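PDB 2HR2: DUF3856 domain-containing protein from Chlorobium tepidum, which is of unknown function but, as a TPR-like alpha-alpha superhelix, probably serves as a scaffold for binding a protein or peptide partner. Local coordinates for residues A[79-84]-A[106-111]; A[100-105]-A[130-135]. All blocks are in the same frame, centred on the assembly; numbering follows the deposited sequence.

Contact 1: residues A[79-84]-A[106-111]; sequences SADKAL and YSRALA
Two neighbouring helices of an alpha-alpha superhelix, 73-90 and 97-114, meet where Ala80, Asp81 and Leu84 receive Arg108. The short segments run roughly antiparallel, with their axes 9.2 Å apart at the closest point. Ala80 sits at the nearest approach of the backbones; its methyl group CB lies 4.2 Å from Arg108 CB and also reaches the CB of Ser107, and the small Ala80, with Ser107 opposite, is consistent with the close approach. Small residues at close helix-helix contacts are a known feature of TPR-like folds, and here Ala80 also touches Ala64 of helix 52-69. Beyond the alanine, Arg108 leaves its helix with CG anti to the backbone N (chi1 -176°) and stays extended to NE, so that the chain reaches slantwise across the Leu84 side chain to the Asp81 carboxylate. Its CD packs 3.6 Å from Leu84 CD1, while NE gives a salt-bridging hydrogen bond to Asp81 OD1 at 2.9 Å. The acceptor lies close to the guanidinium plane and offers its syn lone pair, but the bond is bent (143° at the hydrogen) and the carboxylate is turned 41° against the guanidinium. At the far end of the arginine, NH1 has a long, weak ion pair with Glu124 of helix 118-134.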
ATOM      1  N   SER A  79      -0.830   2.990   8.293  1.00 60.83           N
ATOM      2  CA  SER A  79      -1.438   3.179   6.989  1.00 61.09           C
ATOM      3  C   SER A  79      -1.665   1.824   6.315  1.00 61.12           C
ATOM      4  O   SER A  79      -2.722   1.594   5.734  1.00 61.23           O
ATOM      5  CB  SER A  79      -0.581   4.085   6.120  1.00 61.18           C
ATOM      6  OG  SER A  79      -1.268   4.407   4.929  1.00 64.44           O
ATOM      7  N   ALA A  80      -0.685   0.928   6.407  1.00 60.91           N
ATOM      8  CA  ALA A  80      -0.819  -0.407   5.827  1.00 60.73           C
ATOM      9  C   ALA A  80      -1.971  -1.183   6.480  1.00 60.82           C
ATOM     10  O   ALA A  80      -2.732  -1.856   5.789  1.00 61.11           O
ATOM     11  CB  ALA A  80       0.479  -1.176   5.947  1.00 60.53           C
ATOM     12  N   ASP A  81      -2.109  -1.082   7.802  1.00 60.73           N
ATOM     13  CA  ASP A  81      -3.202  -1.758   8.506  1.00 60.93           C
ATOM     14  C   ASP A  81      -4.570  -1.277   8.029  1.00 60.73           C
ATOM     15  O   ASP A  81      -5.490  -2.083   7.899  1.00 60.62           O
ATOM     16  CB  ASP A  81      -3.093  -1.570  10.026  1.00 61.07           C
ATOM     17  CG  ASP A  81      -1.932  -2.337  10.635  1.00 62.86           C
ATOM     18  OD1 ASP A  81      -1.401  -3.251   9.971  1.00 63.24           O
ATOM     19  OD2 ASP A  81      -1.561  -2.034  11.791  1.00 65.80           O
ATOM     20  N   LYS A  82      -4.705   0.025   7.778  1.00 60.90           N
ATOM     21  CA  LYS A  82      -5.970   0.571   7.282  1.00 61.03           C
ATOM     22  C   LYS A  82      -6.285   0.042   5.879  1.00 60.59           C
ATOM     23  O   LYS A  82      -7.444  -0.210   5.559  1.00 60.68           O
ATOM     24  CB  LYS A  82      -6.006   2.108   7.360  1.00 60.84           C
ATOM     25  CG  LYS A  82      -6.155   2.632   8.805  1.00 61.17           C
ATOM     26  CD  LYS A  82      -6.423   4.132   8.881  1.00 60.85           C
ATOM     27  N   ALA A  83      -5.262  -0.156   5.056  1.00 60.33           N
ATOM     28  CA  ALA A  83      -5.463  -0.720   3.722  1.00 60.78           C
ATOM     29  C   ALA A  83      -5.839  -2.198   3.809  1.00 60.70           C
ATOM     30  O   ALA A  83      -6.746  -2.660   3.114  1.00 60.65           O
ATOM     31  CB  ALA A  83      -4.215  -0.549   2.874  1.00 61.17           C
ATOM     32  N   LEU A  84      -5.144  -2.931   4.673  1.00 60.64           N
ATOM     33  CA  LEU A  84      -5.389  -4.358   4.849  1.00 60.49           C
ATOM     34  C   LEU A  84      -6.752  -4.662   5.471  1.00 60.20           C
ATOM     35  O   LEU A  84      -7.319  -5.725   5.217  1.00 60.16           O
ATOM     36  CB  LEU A  84      -4.262  -4.986   5.669  1.00 60.24           C
ATOM     37  CG  LEU A  84      -2.894  -4.969   4.980  1.00 61.29           C
ATOM     38  CD1 LEU A  84      -1.782  -5.312   5.959  1.00 61.91           C
ATOM     39  CD2 LEU A  84      -2.862  -5.908   3.778  1.00 62.30           C
ATOM     40  N   TYR A 106       3.563  -6.136   2.050  1.00 60.29           N
ATOM     41  CA  TYR A 106       5.001  -5.922   1.994  1.00 60.26           C
ATOM     42  C   TYR A 106       5.398  -4.724   2.845  1.00 60.47           C
ATOM     43  O   TYR A 106       6.356  -4.805   3.608  1.00 60.92           O
ATOM     44  CB  TYR A 106       5.429  -5.732   0.545  1.00 60.10           C
ATOM     45  CG  TYR A 106       6.912  -5.555   0.338  1.00 60.26           C
ATOM     46  CD1 TYR A 106       7.799  -6.593   0.608  1.00 60.84           C
ATOM     47  CD2 TYR A 106       7.423  -4.370  -0.177  1.00 57.85           C
ATOM     48  CE1 TYR A 106       9.159  -6.442   0.400  1.00 59.95           C
ATOM     49  CE2 TYR A 106       8.773  -4.212  -0.381  1.00 59.53           C
ATOM     50  CZ  TYR A 106       9.639  -5.250  -0.095  1.00 59.43           C
ATOM     51  OH  TYR A 106      10.988  -5.087  -0.317  1.00 58.78           O
ATOM     52  N   SER A 107       4.655  -3.626   2.725  1.00 60.42           N
ATOM     53  CA  SER A 107       4.902  -2.437   3.543  1.00 60.54           C
ATOM     54  C   SER A 107       4.798  -2.765   5.035  1.00 60.42           C
ATOM     55  O   SER A 107       5.603  -2.290   5.837  1.00 60.27           O
ATOM     56  CB  SER A 107       3.905  -1.318   3.201  1.00 60.56           C
ATOM     57  OG  SER A 107       4.086  -0.814   1.888  1.00 60.36           O
ATOM     58  N   ARG A 108       3.804  -3.575   5.398  1.00 60.44           N
ATOM     59  CA  ARG A 108       3.612  -3.969   6.782  1.00 60.46           C
ATOM     60  C   ARG A 108       4.805  -4.763   7.292  1.00 60.70           C
ATOM     61  O   ARG A 108       5.246  -4.559   8.422  1.00 60.59           O
ATOM     62  CB  ARG A 108       2.335  -4.791   6.945  1.00 60.85           C
ATOM     63  CG  ARG A 108       2.046  -5.151   8.391  1.00 60.07           C
ATOM     64  CD  ARG A 108       0.623  -5.604   8.598  1.00 60.45           C
ATOM     65  NE  ARG A 108       0.308  -5.613  10.025  1.00 60.23           N
ATOM     66  CZ  ARG A 108       0.557  -6.619  10.854  1.00 58.64           C
ATOM     67  NH1 ARG A 108       1.145  -7.732  10.442  1.00 62.10           N
ATOM     68  NH2 ARG A 108       0.222  -6.493  12.125  1.00 62.03           N
ATOM     69  N   ALA A 109       5.317  -5.666   6.458  1.00 60.77           N
ATOM     70  CA  ALA A 109       6.483  -6.464   6.825  1.00 60.77           C
ATOM     71  C   ALA A 109       7.699  -5.565   7.051  1.00 60.64           C
ATOM     72  O   ALA A 109       8.394  -5.707   8.055  1.00 60.55           O
ATOM     73  CB  ALA A 109       6.778  -7.493   5.754  1.00 61.17           C
ATOM     74  N   LEU A 110       7.937  -4.632   6.124  1.00 60.26           N
ATOM     75  CA  LEU A 110       9.052  -3.689   6.242  1.00 60.16           C
ATOM     76  C   LEU A 110       8.916  -2.807   7.478  1.00 60.37           C
ATOM     77  O   LEU A 110       9.910  -2.509   8.134  1.00 60.41           O
ATOM     78  CB  LEU A 110       9.154  -2.785   5.013  1.00 59.64           C
ATOM     79  CG  LEU A 110       9.496  -3.384   3.648  1.00 60.52           C
ATOM     80  CD1 LEU A 110       9.431  -2.299   2.573  1.00 57.10           C
ATOM     81  CD2 LEU A 110      10.861  -4.060   3.660  1.00 59.97           C
ATOM     82  N   ALA A 111       7.691  -2.385   7.779  1.00 60.43           N
ATOM     83  CA  ALA A 111       7.433  -1.531   8.932  1.00 60.55           C
ATOM     84  C   ALA A 111       7.694  -2.270  10.239  1.00 60.68           C
ATOM     85  O   ALA A 111       8.377  -1.750  11.119  1.00 60.64           O
ATOM     86  CB  ALA A 111       6.007  -1.003   8.893  1.00 60.98           C
TER

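Contact 2: residues A[100-105]-A[130-135]; sequences LWISAV and EMIEER
The selenomethionine Met131 is the main projection of this contact, pushed from helix 118-134 into a hollow that Trp101, Ile102 and Val105 form on helix 97-114. The bend at its chi3 (67°) turns the terminal methyl over the indole. CE stands 3.5 Å from the centroid of the five-membered ring of Trp101 and only 10° off the ring normal, a CH-pi contact over the five-membered ring, toward one side of the indole. The selenium follows behind, farther above the same ring, in a Met-aromatic arrangement. Ile102 forms another wall: its CG1 lies 3.6 Å from Met131 CE, and the two side chains lie alongside one another, pointing opposite ways. Val105 closes the hollow one turn along from Trp101, with CG2 placed 3.8 Å from Met131 SE. Ile102 is in turn a bump, its CD1 reaching 3.9 Å from Arg135 CD and, more loosely, 4.3 Å from Ile132 CG1. Arg135 stretches its aliphatic chain past this methyl, and its guanidinium is bound by the carbonyl of Gln95. The indole meets the ring of Phe87, the two planes nearly parallel. An alanine in place of Trp101 would probably leave the methyl of Met131 without its aromatic platform and open a gap beside Phe87. The segments run 166° apart in direction, their axes 10.6 Å apart at closest approach, a nearly antiparallel pairing with no hydrogen bond across it, met through carbon and selenium atoms and characteristic of successive helices in the TPR-like alpha-alpha superhelix.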
ATOM      1  N   LEU A 100      -1.935  -3.854  -5.244  1.00 61.11           N
ATOM      2  CA  LEU A 100      -1.908  -2.968  -4.081  1.00 61.14           C
ATOM      3  C   LEU A 100      -2.065  -3.752  -2.769  1.00 60.63           C
ATOM      4  O   LEU A 100      -1.554  -3.322  -1.740  1.00 60.41           O
ATOM      5  CB  LEU A 100      -2.964  -1.863  -4.200  1.00 61.42           C
ATOM      6  CG  LEU A 100      -2.729  -0.839  -5.319  1.00 61.97           C
ATOM      7  CD1 LEU A 100      -3.899   0.127  -5.443  1.00 62.89           C
ATOM      8  CD2 LEU A 100      -1.430  -0.067  -5.098  1.00 63.39           C
ATOM      9  N   TRP A 101      -2.771  -4.882  -2.807  1.00 60.26           N
ATOM     10  CA  TRP A 101      -2.927  -5.731  -1.624  1.00 60.17           C
ATOM     11  C   TRP A 101      -1.532  -6.225  -1.233  1.00 60.69           C
ATOM     12  O   TRP A 101      -1.105  -6.053  -0.092  1.00 60.36           O
ATOM     13  CB  TRP A 101      -3.818  -6.938  -1.933  1.00 59.81           C
ATOM     14  CG  TRP A 101      -4.293  -7.739  -0.738  1.00 59.18           C
ATOM     15  CD1 TRP A 101      -3.813  -7.698   0.545  1.00 59.09           C
ATOM     16  CD2 TRP A 101      -5.268  -8.789  -0.760  1.00 58.80           C
ATOM     17  NE1 TRP A 101      -4.482  -8.606   1.330  1.00 59.42           N
ATOM     18  CE2 TRP A 101      -5.370  -9.297   0.552  1.00 58.03           C
ATOM     19  CE3 TRP A 101      -6.085  -9.331  -1.760  1.00 59.69           C
ATOM     20  CZ2 TRP A 101      -6.248 -10.316   0.890  1.00 58.11           C
ATOM     21  CZ3 TRP A 101      -6.962 -10.345  -1.421  1.00 59.23           C
ATOM     22  CH2 TRP A 101      -7.036 -10.828  -0.107  1.00 59.65           C
ATOM     23  N   ILE A 102      -0.830  -6.822  -2.199  1.00 60.82           N
ATOM     24  CA  ILE A 102       0.516  -7.351  -1.987  1.00 60.58           C
ATOM     25  C   ILE A 102       1.449  -6.252  -1.482  1.00 60.80           C
ATOM     26  O   ILE A 102       2.242  -6.477  -0.566  1.00 61.34           O
ATOM     27  CB  ILE A 102       1.082  -8.009  -3.280  1.00 60.36           C
ATOM     28  CG1 ILE A 102       0.296  -9.281  -3.616  1.00 60.61           C
ATOM     29  CG2 ILE A 102       2.570  -8.368  -3.109  1.00 60.59           C
ATOM     30  CD1 ILE A 102       0.654  -9.915  -4.939  1.00 60.54           C
ATOM     31  N   SER A 103       1.340  -5.069  -2.075  1.00 60.63           N
ATOM     32  CA  SER A 103       2.133  -3.915  -1.666  1.00 60.43           C
ATOM     33  C   SER A 103       1.932  -3.583  -0.185  1.00 60.34           C
ATOM     34  O   SER A 103       2.895  -3.339   0.538  1.00 60.37           O
ATOM     35  CB  SER A 103       1.760  -2.701  -2.529  1.00 59.75           C
ATOM     36  OG  SER A 103       2.372  -1.511  -2.056  1.00 61.47           O
ATOM     37  N   ALA A 104       0.677  -3.568   0.254  1.00 60.50           N
ATOM     38  CA  ALA A 104       0.346  -3.259   1.645  1.00 60.70           C
ATOM     39  C   ALA A 104       0.912  -4.288   2.623  1.00 60.73           C
ATOM     40  O   ALA A 104       1.366  -3.928   3.708  1.00 60.87           O
ATOM     41  CB  ALA A 104      -1.159  -3.147   1.813  1.00 60.81           C
ATOM     42  N   VAL A 105       0.877  -5.560   2.237  1.00 60.50           N
ATOM     43  CA  VAL A 105       1.412  -6.638   3.070  1.00 60.38           C
ATOM     44  C   VAL A 105       2.933  -6.486   3.170  1.00 60.39           C
ATOM     45  O   VAL A 105       3.512  -6.673   4.238  1.00 60.06           O
ATOM     46  CB  VAL A 105       1.017  -8.032   2.509  1.00 59.98           C
ATOM     47  CG1 VAL A 105       1.636  -9.164   3.309  1.00 60.64           C
ATOM     48  CG2 VAL A 105      -0.487  -8.196   2.511  1.00 59.13           C
ATOM     49  N   GLU A 130       3.985 -16.033  -0.705  1.00 60.53           N
ATOM     50  CA  GLU A 130       2.835 -16.904  -0.962  1.00 61.01           C
ATOM     51  C   GLU A 130       1.799 -16.245  -1.879  1.00 60.29           C
ATOM     52  O   GLU A 130       1.267 -16.888  -2.782  1.00 59.78           O
ATOM     53  CB  GLU A 130       2.194 -17.366   0.354  1.00 60.73           C
ATOM     54  CG  GLU A 130       3.042 -18.394   1.119  1.00 62.91           C
ATOM     55  CD  GLU A 130       2.453 -18.787   2.473  1.00 63.72           C
ATOM     56  OE1 GLU A 130       1.940 -17.900   3.195  1.00 70.79           O
ATOM     57  OE2 GLU A 130       2.523 -19.984   2.832  1.00 68.50           O
HETATM   58  N   MSE A 131       1.534 -14.961  -1.661  1.00 60.37           N
HETATM   59  CA  MSE A 131       0.568 -14.228  -2.489  1.00 60.38           C
HETATM   60  C   MSE A 131       1.047 -14.035  -3.922  1.00 60.53           C
HETATM   61  O   MSE A 131       0.250 -14.098  -4.854  1.00 60.96           O
HETATM   62  CB  MSE A 131       0.225 -12.879  -1.862  1.00 60.17           C
HETATM   63  CG  MSE A 131      -0.585 -13.011  -0.586  1.00 60.51           C
HETATM   64 SE   MSE A 131      -0.750 -11.344   0.378  0.75 58.89          SE
HETATM   65  CE  MSE A 131      -1.857 -10.347  -0.873  1.00 63.18           C
ATOM     66  N   ILE A 132       2.344 -13.796  -4.094  1.00 60.50           N
ATOM     67  CA  ILE A 132       2.927 -13.643  -5.426  1.00 60.38           C
ATOM     68  C   ILE A 132       2.774 -14.950  -6.212  1.00 60.66           C
ATOM     69  O   ILE A 132       2.461 -14.926  -7.407  1.00 60.74           O
ATOM     70  CB  ILE A 132       4.409 -13.204  -5.351  1.00 59.88           C
ATOM     71  CG1 ILE A 132       4.497 -11.768  -4.840  1.00 59.64           C
ATOM     72  CG2 ILE A 132       5.078 -13.283  -6.726  1.00 60.71           C
ATOM     73  CD1 ILE A 132       5.887 -11.333  -4.451  1.00 61.30           C
ATOM     74  N   GLU A 133       2.999 -16.083  -5.547  1.00 60.67           N
ATOM     75  CA  GLU A 133       2.821 -17.385  -6.189  1.00 61.09           C
ATOM     76  C   GLU A 133       1.367 -17.592  -6.574  1.00 61.13           C
ATOM     77  O   GLU A 133       1.059 -17.958  -7.705  1.00 61.58           O
ATOM     78  CB  GLU A 133       3.195 -18.529  -5.258  1.00 61.27           C
ATOM     79  CG  GLU A 133       4.647 -18.655  -4.935  1.00 62.12           C
ATOM     80  CD  GLU A 133       4.875 -19.749  -3.928  1.00 63.65           C
ATOM     81  OE1 GLU A 133       5.433 -19.445  -2.854  1.00 68.28           O
ATOM     82  OE2 GLU A 133       4.448 -20.897  -4.181  1.00 64.80           O
ATOM     83  N   GLU A 134       0.488 -17.354  -5.604  1.00 61.31           N
ATOM     84  CA  GLU A 134      -0.948 -17.553  -5.755  1.00 62.06           C
ATOM     85  C   GLU A 134      -1.557 -16.695  -6.859  1.00 60.86           C
ATOM     86  O   GLU A 134      -2.422 -17.154  -7.596  1.00 60.80           O
ATOM     87  CB  GLU A 134      -1.635 -17.232  -4.421  1.00 62.36           C
ATOM     88  CG  GLU A 134      -3.033 -17.815  -4.262  1.00 66.11           C
ATOM     89  CD  GLU A 134      -3.655 -17.511  -2.899  1.00 66.01           C
ATOM     90  OE1 GLU A 134      -3.182 -16.587  -2.198  1.00 71.47           O
ATOM     91  OE2 GLU A 134      -4.628 -18.205  -2.531  1.00 73.27           O
ATOM     92  N   ARG A 135      -1.095 -15.456  -6.975  1.00 60.73           N
ATOM     93  CA  ARG A 135      -1.636 -14.534  -7.960  1.00 60.98           C
ATOM     94  C   ARG A 135      -1.330 -14.937  -9.404  1.00 61.03           C
ATOM     95  O   ARG A 135      -0.167 -15.110  -9.776  1.00 61.40           O
ATOM     96  CB  ARG A 135      -1.132 -13.109  -7.687  1.00 61.05           C
ATOM     97  CG  ARG A 135      -1.788 -12.044  -8.563  1.00 61.78           C
ATOM     98  CD  ARG A 135      -1.436 -10.622  -8.140  1.00 62.01           C
ATOM     99  NE  ARG A 135      -2.289  -9.652  -8.832  1.00 64.83           N
ATOM    100  CZ  ARG A 135      -2.125  -9.247 -10.089  1.00 65.55           C
ATOM    101  NH1 ARG A 135      -1.127  -9.694 -10.828  1.00 70.46           N
ATOM    102  NH2 ARG A 135      -2.968  -8.380 -10.620  1.00 67.11           N
TER

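Helix 97-114 is common to both contacts: its 106-111 turns face helix 73-90 in contact 1, and its preceding turns, 100-105, face helix 118-134 in contact 2. Along the chain the order is 79-84, 100-105, 106-111, 130-135, so the contacts interlock, and their centres lie 12 Å apart. They also touch directly, Leu84 CD2 coming 3.5 Å from Val105 CG2 and packing against Ala104 and Trp101 as well. Contact 1 is nearer the middle of the chain, about 6 Å from its centre against 11 Å for contact 2. Three consecutive helices are thus packed in series, each against the next, as in an alpha-alpha superhelix, within the DUF3856 family region.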